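Local atomic coordinates of Pts system, fructose-specific iiabc component (Borrelia burgdorferi, PDB entry 5DLE), a protein that probably takes part in fructose uptake by the bacterial phosphotransferase system, this piece being the cytoplasmic IIB domain, thought to pass a phosphoryl group to the incoming sugar. Residues S68-A73 with K86-V91; E12-V17 with Q41-R46. One frame throughout, in Å; residues are numbered along the deposited sequence.

In the fold
From the N terminus the chain enters strand 13-19 at the middle of the sheet, crosses through helix 25-40 and returns in strand 44-50; contact 2 (12-17 with 41-46) closes that loop. After strand 55-56 and helix 61-66, strand 69-74 comes in beside strand 13-19, and contact 1 (68-73 with 86-91) closes a second, shorter loop, largely irregular, by adding strand 88-91 outside it. The two closures follow in series, neither nested nor crossed. Their centres lie about 10 Å apart, and they join directly: Ser68 OG is 2.6 Å from Glu12 OE1, a probable hydrogen bond, and Val69 packs on Ile14. With the pairing of strands 13-19 and 69-74 between them, they give four parallel strands side by side.

Contact 1: residues S68-A73 with K86-V91; sequences SVVILA and KRVYKV
Leu72 and Val88 meet obliquely on one face of two parallel strands, Leu72 CD1 lying 3.7 Å from Val88 CG1. Val88 reaches both ways along the neighbouring strand: with CG1 anti to the backbone N (chi1 176°), that methyl meets Leu72, while CG2, beside the backbone N, comes to 3.9 Å from Val70 CB. Val70 in turn uses CG2 against the CB of Lys86, 3.8 Å away, the two side chains crossing at about a right angle. The outer end of this row is the aliphatic part of Lys90, whose CD packs on Leu72 CD1. On the other face the contact is thinner, Val91 CG2 approaching Ala73; within strand 88-91 itself, Val91 CG1 packs over the Tyr89 ring, offset toward its rim.

Four backbone bonds fix this pairing. Val70 N and Leu72 N donate to Arg87 O and Tyr89 O, and Tyr89 N and Val91 N return to Val70 O and Leu72 O. The last is the straightest, 2.8 Å between Val91 N and Leu72 O with 171° at the hydrogen. A water donates to Ser68 O and accepts from Arg87 N, bridging the two segments ahead of the first direct bond.

The polar ends find partners outside the two segments: Lys90 NZ forms a salt bridge with Glu80, Tyr89 OH a hydrogen bond with Glu106, and the bent Lys86 chain brings NZ to the carbonyls of Ala67, next to Ser68, and Ile64. With axes 12° from parallel and 4.7 Å apart, strand 88-91 forms the parallel edge of this IIB domain's alpha/beta sheet. Phe83 packs on Val70 and Val88; on the opposite face, Ile104 and Ser107 of helix 100-107 pack on Ile71, Ser107 also on Tyr89, and Ala96 of helix 93-98 on Ala73 and Val91.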
ATOM      1  N   SER A  68     -14.917  17.368  19.109  1.00 16.73           N
ATOM      2  CA  SER A  68     -14.356  18.706  19.190  1.00 17.28           C
ATOM      3  C   SER A  68     -13.908  19.189  17.827  1.00 16.46           C
ATOM      4  O   SER A  68     -13.961  20.391  17.533  1.00 17.53           O
ATOM      5  CB  SER A  68     -13.165  18.752  20.133  1.00 24.17           C
ATOM      6  OG  SER A  68     -13.590  18.531  21.458  1.00 25.81           O
ATOM      7  N   VAL A  69     -13.412  18.261  17.013  1.00 14.51           N
ATOM      8  CA  VAL A  69     -12.849  18.580  15.698  0.53 15.14           C
ATOM      9  C   VAL A  69     -13.145  17.425  14.756  1.00 16.90           C
ATOM     10  O   VAL A  69     -13.298  16.282  15.189  1.00 15.31           O
ATOM     11  CB  VAL A  69     -11.317  18.835  15.804  0.53 16.29           C
ATOM     12  CG1 VAL A  69     -11.036  20.137  16.559  0.53 12.51           C
ATOM     13  CG2 VAL A  69     -10.660  17.730  16.600  0.53 15.85           C
ATOM     14  N   VAL A  70     -13.191  17.733  13.457  1.00 14.04           N
ATOM     15  CA  VAL A  70     -13.273  16.736  12.385  1.00 12.92           C
ATOM     16  C   VAL A  70     -11.993  16.835  11.552  1.00 14.65           C
ATOM     17  O   VAL A  70     -11.651  17.919  11.074  1.00 14.99           O
ATOM     18  CB  VAL A  70     -14.488  16.998  11.471  1.00 13.99           C
ATOM     19  CG1 VAL A  70     -14.532  16.013  10.308  1.00 14.68           C
ATOM     20  CG2 VAL A  70     -15.840  16.979  12.269  1.00 16.62           C
ATOM     21  N   ILE A  71     -11.315  15.711  11.328  1.00 12.69           N
ATOM     22  CA  ILE A  71     -10.127  15.675  10.478  1.00 11.82           C
ATOM     23  C   ILE A  71     -10.463  14.842   9.248  1.00 12.36           C
ATOM     24  O   ILE A  71     -10.877  13.681   9.361  1.00 14.67           O
ATOM     25  CB  ILE A  71      -8.909  15.095  11.217  1.00 13.05           C
ATOM     26  CG1 ILE A  71      -8.577  15.964  12.431  1.00 17.80           C
ATOM     27  CG2 ILE A  71      -7.668  14.962  10.267  1.00 12.90           C
ATOM     28  CD1 ILE A  71      -7.420  15.407  13.228  1.00 19.32           C
ATOM     29  N   LEU A  72     -10.320  15.441   8.074  1.00 11.60           N
ATOM     30  CA  LEU A  72     -10.589  14.728   6.816  1.00 11.70           C
ATOM     31  C   LEU A  72      -9.262  14.541   6.126  1.00 15.00           C
ATOM     32  O   LEU A  72      -8.635  15.530   5.733  1.00 17.73           O
ATOM     33  CB  LEU A  72     -11.523  15.542   5.927  1.00 14.49           C
ATOM     34  CG  LEU A  72     -12.867  15.902   6.534  1.00 15.67           C
ATOM     35  CD1 LEU A  72     -13.727  16.677   5.529  1.00 18.20           C
ATOM     36  CD2 LEU A  72     -13.606  14.660   7.121  1.00 15.78           C
ATOM     37  N   ALA A  73      -8.847  13.294   5.957  1.00 11.64           N
ATOM     38  CA  ALA A  73      -7.598  13.019   5.265  1.00 13.75           C
ATOM     39  C   ALA A  73      -8.019  12.291   3.984  1.00 12.45           C
ATOM     40  O   ALA A  73      -8.199  11.067   3.981  1.00 12.97           O
ATOM     41  CB  ALA A  73      -6.652  12.188   6.144  1.00 12.44           C
ATOM     42  N   LYS A  86     -18.999  22.298  12.581  1.00 15.31           N
ATOM     43  CA  LYS A  86     -17.827  21.735  13.246  1.00 14.83           C
ATOM     44  C   LYS A  86     -16.559  22.363  12.693  1.00 17.37           C
ATOM     45  O   LYS A  86     -16.509  22.763  11.530  1.00 18.24           O
ATOM     46  CB  LYS A  86     -17.723  20.217  13.033  1.00 15.81           C
ATOM     47  CG  LYS A  86     -19.037  19.422  13.175  1.00 13.14           C
ATOM     48  CD  LYS A  86     -19.591  19.448  14.630  1.00 16.43           C
ATOM     49  CE  LYS A  86     -18.531  18.971  15.641  1.00 16.08           C
ATOM     50  NZ  LYS A  86     -19.203  18.650  16.999  1.00 16.23           N
ATOM     51  N   ARG A  87     -15.528  22.422  13.520  1.00 16.06           N
ATOM     52  CA  ARG A  87     -14.207  22.726  12.989  1.00 14.38           C
ATOM     53  C   ARG A  87     -13.772  21.542  12.147  1.00 13.02           C
ATOM     54  O   ARG A  87     -13.792  20.406  12.619  1.00 16.73           O
ATOM     55  CB  ARG A  87     -13.192  22.950  14.103  1.00 15.91           C
ATOM     56  CG  ARG A  87     -13.499  24.170  14.969  1.00 18.69           C
ATOM     57  CD  ARG A  87     -12.271  24.417  15.837  1.00 19.32           C
ATOM     58  NE  ARG A  87     -12.430  25.539  16.772  1.00 19.98           N
ATOM     59  CZ  ARG A  87     -11.950  26.744  16.542  1.00 20.83           C
ATOM     60  NH1 ARG A  87     -11.294  27.001  15.411  1.00 21.27           N
ATOM     61  NH2 ARG A  87     -12.102  27.692  17.464  1.00 24.85           N
ATOM     62  N   VAL A  88     -13.366  21.812  10.901  1.00 15.36           N
ATOM     63  CA  VAL A  88     -12.977  20.749   9.972  1.00 14.27           C
ATOM     64  C   VAL A  88     -11.599  21.084   9.429  1.00 16.22           C
ATOM     65  O   VAL A  88     -11.387  22.170   8.883  1.00 17.25           O
ATOM     66  CB  VAL A  88     -13.994  20.588   8.829  1.00 14.84           C
ATOM     67  CG1 VAL A  88     -13.489  19.525   7.836  1.00 17.59           C
ATOM     68  CG2 VAL A  88     -15.386  20.202   9.345  1.00 16.25           C
ATOM     69  N   TYR A  89     -10.663  20.136   9.577  1.00 16.36           N
ATOM     70  CA  TYR A  89      -9.312  20.273   9.059  1.00 14.40           C
ATOM     71  C   TYR A  89      -9.166  19.244   7.958  1.00 15.15           C
ATOM     72  O   TYR A  89      -9.142  18.034   8.235  1.00 16.51           O
ATOM     73  CB  TYR A  89      -8.287  20.039  10.149  1.00 16.60           C
ATOM     74  CG  TYR A  89      -6.923  20.521   9.785  1.00 21.95           C
ATOM     75  CD1 TYR A  89      -6.742  21.688   9.061  1.00 34.15           C
ATOM     76  CD2 TYR A  89      -5.824  19.808  10.158  1.00 30.37           C
ATOM     77  CE1 TYR A  89      -5.461  22.120   8.723  1.00 37.46           C
ATOM     78  CE2 TYR A  89      -4.544  20.238   9.835  1.00 33.14           C
ATOM     79  CZ  TYR A  89      -4.371  21.376   9.129  1.00 33.67           C
ATOM     80  OH  TYR A  89      -3.087  21.759   8.820  1.00 34.09           O
ATOM     81  N   LYS A  90      -9.097  19.723   6.717  1.00 15.75           N
ATOM     82  CA  LYS A  90      -9.020  18.833   5.556  1.00 13.10           C
ATOM     83  C   LYS A  90      -7.623  18.871   4.948  1.00 14.95           C
ATOM     84  O   LYS A  90      -7.109  19.949   4.610  1.00 16.37           O
ATOM     85  CB  LYS A  90     -10.052  19.244   4.506  1.00 17.87           C
ATOM     86  CG  LYS A  90     -10.023  18.381   3.277  1.00 20.59           C
ATOM     87  CD  LYS A  90     -11.392  18.387   2.622  1.00 27.83           C
ATOM     88  CE  LYS A  90     -11.516  19.517   1.631  1.00 38.16           C
ATOM     89  NZ  LYS A  90     -12.720  19.337   0.761  1.00 37.20           N
ATOM     90  N   VAL A  91      -7.035  17.676   4.781  1.00 12.75           N
ATOM     91  CA  VAL A  91      -5.689  17.478   4.255  1.00 13.62           C
ATOM     92  C   VAL A  91      -5.708  16.257   3.355  1.00 14.03           C
ATOM     93  O   VAL A  91      -6.677  15.494   3.299  1.00 15.77           O
ATOM     94  CB  VAL A  91      -4.642  17.292   5.380  1.00 18.67           C
ATOM     95  CG1 VAL A  91      -4.600  18.562   6.279  1.00 23.85           C
ATOM     96  CG2 VAL A  91      -4.980  16.078   6.227  1.00 18.61           C
TER
HETATM   97  O   HOH W   1     -16.114  21.545  16.210  1.00 17.75           O

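Contact 2: residues E12-V17 with Q41-R46; sequences EKIVAV and QGYSIR. With IMD (imidazole), chain E.
Ile14 carries the largest buried surface here and is gripped by two side chains of the other segment. Its CD1 lies against the Tyr43 ring, 3.7 Å from CD2, approaching obliquely, and its CG2 meets Ile45 CD1 at 3.5 Å, closer than usual for two methyls. Its chi1 of -62° puts CG1 beside the backbone N and CG2 beside the carbonyl carbon, where Ile45 finds it; the extended chi2 then carries CD1 to the Tyr43 ring. Ile45 makes its reach through a bend at chi2, 77°, that swings CD1 over to Ile14; its side chain also packs on Ile34 and Ala38 of helix 25-40.

Tyr43 has the next largest surface buried by the contact. Glu12 O lies at the edge of its ring, near the plane, while Glu12 CB stands 4.0 Å from Tyr43 CD1. Phe108 stacks with the ring from outside the two segments. Glu12 covers the start of the contact with its backbone and CB, and sends its carboxylate beyond: OE1 is hydrogen-bonded to Ser68 OG, and OE2 accepts a hydrogen bond, bent to 136° at the hydrogen, from N3 of an imidazole probably from the crystallisation liquor.

The backbone holds these groups in register. Ile14 N donates to Ser44 O at 2.8 Å and Ile14 O accepts from Arg46 N at 3.1 Å, so both polar atoms of this buried residue are used between the strands. Ser44 N to Glu12 O and Ala16 N to Arg46 O extend the pairing at either end. Gly42, with positive phi, ends helix 25-40 in a Schellman motif and turns the chain into strand 44-50. Strand 13-19, helix 25-40 and strand 44-50 thus form a beta-alpha-beta crossover, with the helix laid over the Ile45 face.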
ATOM      1  N   GLU A  12     -11.359  14.977  25.276  1.00 31.73           N
ATOM      2  CA  GLU A  12     -12.045  15.476  24.102  1.00 26.87           C
ATOM      3  C   GLU A  12     -12.040  14.424  23.000  1.00 26.37           C
ATOM      4  O   GLU A  12     -11.190  13.534  22.956  1.00 27.56           O
ATOM      5  CB  GLU A  12     -11.374  16.727  23.575  1.00 31.20           C
ATOM      6  CG  GLU A  12     -11.326  17.860  24.541  1.00 35.84           C
ATOM      7  CD  GLU A  12     -10.904  19.073  23.811  1.00 36.84           C
ATOM      8  OE1 GLU A  12     -11.607  19.399  22.837  1.00 27.94           O
ATOM      9  OE2 GLU A  12      -9.853  19.650  24.163  1.00 45.62           O
ATOM     10  N   LYS A  13     -13.000  14.556  22.094  1.00 23.23           N
ATOM     11  CA  LYS A  13     -13.224  13.570  21.039  1.00 20.81           C
ATOM     12  C   LYS A  13     -12.838  14.145  19.683  1.00 20.65           C
ATOM     13  O   LYS A  13     -13.204  15.268  19.327  1.00 21.31           O
ATOM     14  CB  LYS A  13     -14.685  13.123  21.025  1.00 23.61           C
ATOM     15  CG  LYS A  13     -15.079  12.342  22.323  1.00 26.80           C
ATOM     16  CD  LYS A  13     -16.545  11.993  22.306  1.00 35.29           C
ATOM     17  CE  LYS A  13     -16.939  11.271  23.574  1.00 43.58           C
ATOM     18  NZ  LYS A  13     -18.272  10.639  23.430  1.00 47.00           N
ATOM     19  N   ILE A  14     -12.120  13.346  18.900  1.00 15.93           N
ATOM     20  CA  ILE A  14     -11.842  13.674  17.500  1.00 18.65           C
ATOM     21  C   ILE A  14     -12.606  12.672  16.649  1.00 16.57           C
ATOM     22  O   ILE A  14     -12.693  11.496  17.021  1.00 19.06           O
ATOM     23  CB  ILE A  14     -10.328  13.591  17.212  1.00 15.65           C
ATOM     24  CG1 ILE A  14      -9.557  14.598  18.063  1.00 18.60           C
ATOM     25  CG2 ILE A  14     -10.037  13.776  15.685  1.00 16.10           C
ATOM     26  CD1 ILE A  14      -8.047  14.535  17.900  1.00 21.40           C
ATOM     27  N   VAL A  15     -13.189  13.121  15.538  1.00 14.22           N
ATOM     28  CA  VAL A  15     -13.611  12.164  14.513  1.00 14.31           C
ATOM     29  C   VAL A  15     -12.837  12.451  13.239  1.00 14.71           C
ATOM     30  O   VAL A  15     -12.409  13.590  12.975  1.00 14.11           O
ATOM     31  CB  VAL A  15     -15.135  12.175  14.249  1.00 18.01           C
ATOM     32  CG1 VAL A  15     -15.878  11.735  15.522  1.00 19.63           C
ATOM     33  CG2 VAL A  15     -15.618  13.549  13.757  1.00 16.71           C
ATOM     34  N   ALA A  16     -12.621  11.402  12.450  1.00 13.57           N
ATOM     35  CA  ALA A  16     -11.881  11.589  11.212  1.00 13.33           C
ATOM     36  C   ALA A  16     -12.497  10.740  10.112  1.00 13.67           C
ATOM     37  O   ALA A  16     -13.146   9.717  10.390  1.00 14.46           O
ATOM     38  CB  ALA A  16     -10.398  11.198  11.369  1.00 13.26           C
ATOM     39  N   VAL A  17     -12.263  11.149   8.854  1.00 12.15           N
ATOM     40  CA  VAL A  17     -12.530  10.289   7.699  1.00 12.99           C
ATOM     41  C   VAL A  17     -11.230  10.192   6.935  1.00 12.89           C
ATOM     42  O   VAL A  17     -10.594  11.223   6.674  1.00 13.56           O
ATOM     43  CB  VAL A  17     -13.620  10.852   6.763  1.00 13.78           C
ATOM     44  CG1 VAL A  17     -13.870   9.902   5.602  1.00 16.41           C
ATOM     45  CG2 VAL A  17     -14.928  11.122   7.511  1.00 16.31           C
ATOM     46  N   GLN A  41      -1.672  12.023  22.214  1.00 24.87           N
ATOM     47  CA  GLN A  41      -2.011  13.359  22.700  1.00 26.05           C
ATOM     48  C   GLN A  41      -3.171  13.369  23.694  1.00 28.43           C
ATOM     49  O   GLN A  41      -3.539  14.456  24.167  1.00 30.53           O
ATOM     50  CB  GLN A  41      -2.294  14.290  21.506  1.00 26.14           C
ATOM     51  CG  GLN A  41      -1.018  14.610  20.666  1.00 25.64           C
ATOM     52  CD  GLN A  41      -1.223  15.639  19.544  1.00 31.59           C
ATOM     53  OE1 GLN A  41      -1.967  16.604  19.718  1.00 36.51           O
ATOM     54  NE2 GLN A  41      -0.536  15.449  18.389  1.00 28.46           N
ATOM     55  N   GLY A  42      -3.773  12.225  24.007  1.00 27.67           N
ATOM     56  CA  GLY A  42      -4.802  12.146  25.039  1.00 29.50           C
ATOM     57  C   GLY A  42      -6.241  12.224  24.574  1.00 27.19           C
ATOM     58  O   GLY A  42      -7.138  12.398  25.408  1.00 32.42           O
ATOM     59  N   TYR A  43      -6.503  12.097  23.276  1.00 22.62           N
ATOM     60  CA  TYR A  43      -7.839  12.271  22.742  1.00 23.14           C
ATOM     61  C   TYR A  43      -8.474  10.924  22.464  1.00 24.46           C
ATOM     62  O   TYR A  43      -7.787   9.955  22.143  1.00 25.21           O
ATOM     63  CB  TYR A  43      -7.790  13.058  21.420  1.00 22.16           C
ATOM     64  CG  TYR A  43      -7.198  14.428  21.583  1.00 25.06           C
ATOM     65  CD1 TYR A  43      -7.859  15.396  22.348  1.00 30.64           C
ATOM     66  CD2 TYR A  43      -5.982  14.763  21.011  1.00 26.43           C
ATOM     67  CE1 TYR A  43      -7.322  16.643  22.519  1.00 36.25           C
ATOM     68  CE2 TYR A  43      -5.441  16.014  21.141  1.00 25.64           C
ATOM     69  CZ  TYR A  43      -6.109  16.955  21.934  1.00 35.01           C
ATOM     70  OH  TYR A  43      -5.594  18.214  22.108  1.00 39.14           O
ATOM     71  N   SER A  44      -9.793  10.911  22.518  1.00 20.36           N
ATOM     72  CA  SER A  44     -10.640   9.848  21.998  1.00 22.67           C
ATOM     73  C   SER A  44     -10.740  10.021  20.488  1.00 21.48           C
ATOM     74  O   SER A  44     -10.739  11.154  20.000  1.00 23.53           O
ATOM     75  CB  SER A  44     -12.037   9.969  22.631  1.00 27.24           C
ATOM     76  OG  SER A  44     -12.756   8.773  22.460  1.00 38.29           O
ATOM     77  N   ILE A  45     -10.803   8.915  19.732  1.00 19.45           N
ATOM     78  CA  ILE A  45     -10.788   9.044  18.272  1.00 20.64           C
ATOM     79  C   ILE A  45     -11.698   7.979  17.655  1.00 23.17           C
ATOM     80  O   ILE A  45     -11.676   6.817  18.073  1.00 21.85           O
ATOM     81  CB  ILE A  45      -9.320   8.940  17.755  1.00 19.40           C
ATOM     82  CG1 ILE A  45      -9.206   8.976  16.223  1.00 25.20           C
ATOM     83  CG2 ILE A  45      -8.641   7.661  18.237  1.00 21.98           C
ATOM     84  CD1 ILE A  45      -9.360  10.359  15.675  1.00 20.56           C
ATOM     85  N   ARG A  46     -12.506   8.373  16.662  1.00 19.08           N
ATOM     86  CA  ARG A  46     -13.225   7.434  15.796  1.00 17.92           C
ATOM     87  C   ARG A  46     -12.896   7.788  14.358  1.00 17.94           C
ATOM     88  O   ARG A  46     -12.948   8.970  14.005  1.00 17.11           O
ATOM     89  CB  ARG A  46     -14.745   7.527  16.017  1.00 19.93           C
ATOM     90  CG  ARG A  46     -15.252   6.557  17.089  1.00 22.92           C
ATOM     91  CD  ARG A  46     -15.500   5.138  16.505  1.00 24.02           C
ATOM     92  NE  ARG A  46     -16.577   5.235  15.527  1.00 23.75           N
ATOM     93  CZ  ARG A  46     -16.490   5.045  14.219  1.00 22.34           C
ATOM     94  NH1 ARG A  46     -15.380   4.592  13.616  1.00 23.80           N
ATOM     95  NH2 ARG A  46     -17.586   5.257  13.505  1.00 24.04           N
TER
HETATM   96  N1  IMD E 300      -6.678  22.044  22.098  1.00 60.05           N
HETATM   97  C2  IMD E 300      -7.501  21.078  22.577  1.00 59.49           C
HETATM   98  N3  IMD E 300      -8.731  21.616  22.747  1.00 57.60           N
HETATM   99  C4  IMD E 300      -8.689  22.917  22.376  1.00 56.69           C
HETATM  100  C5  IMD E 300      -7.389  23.190  21.969  1.00 57.68           C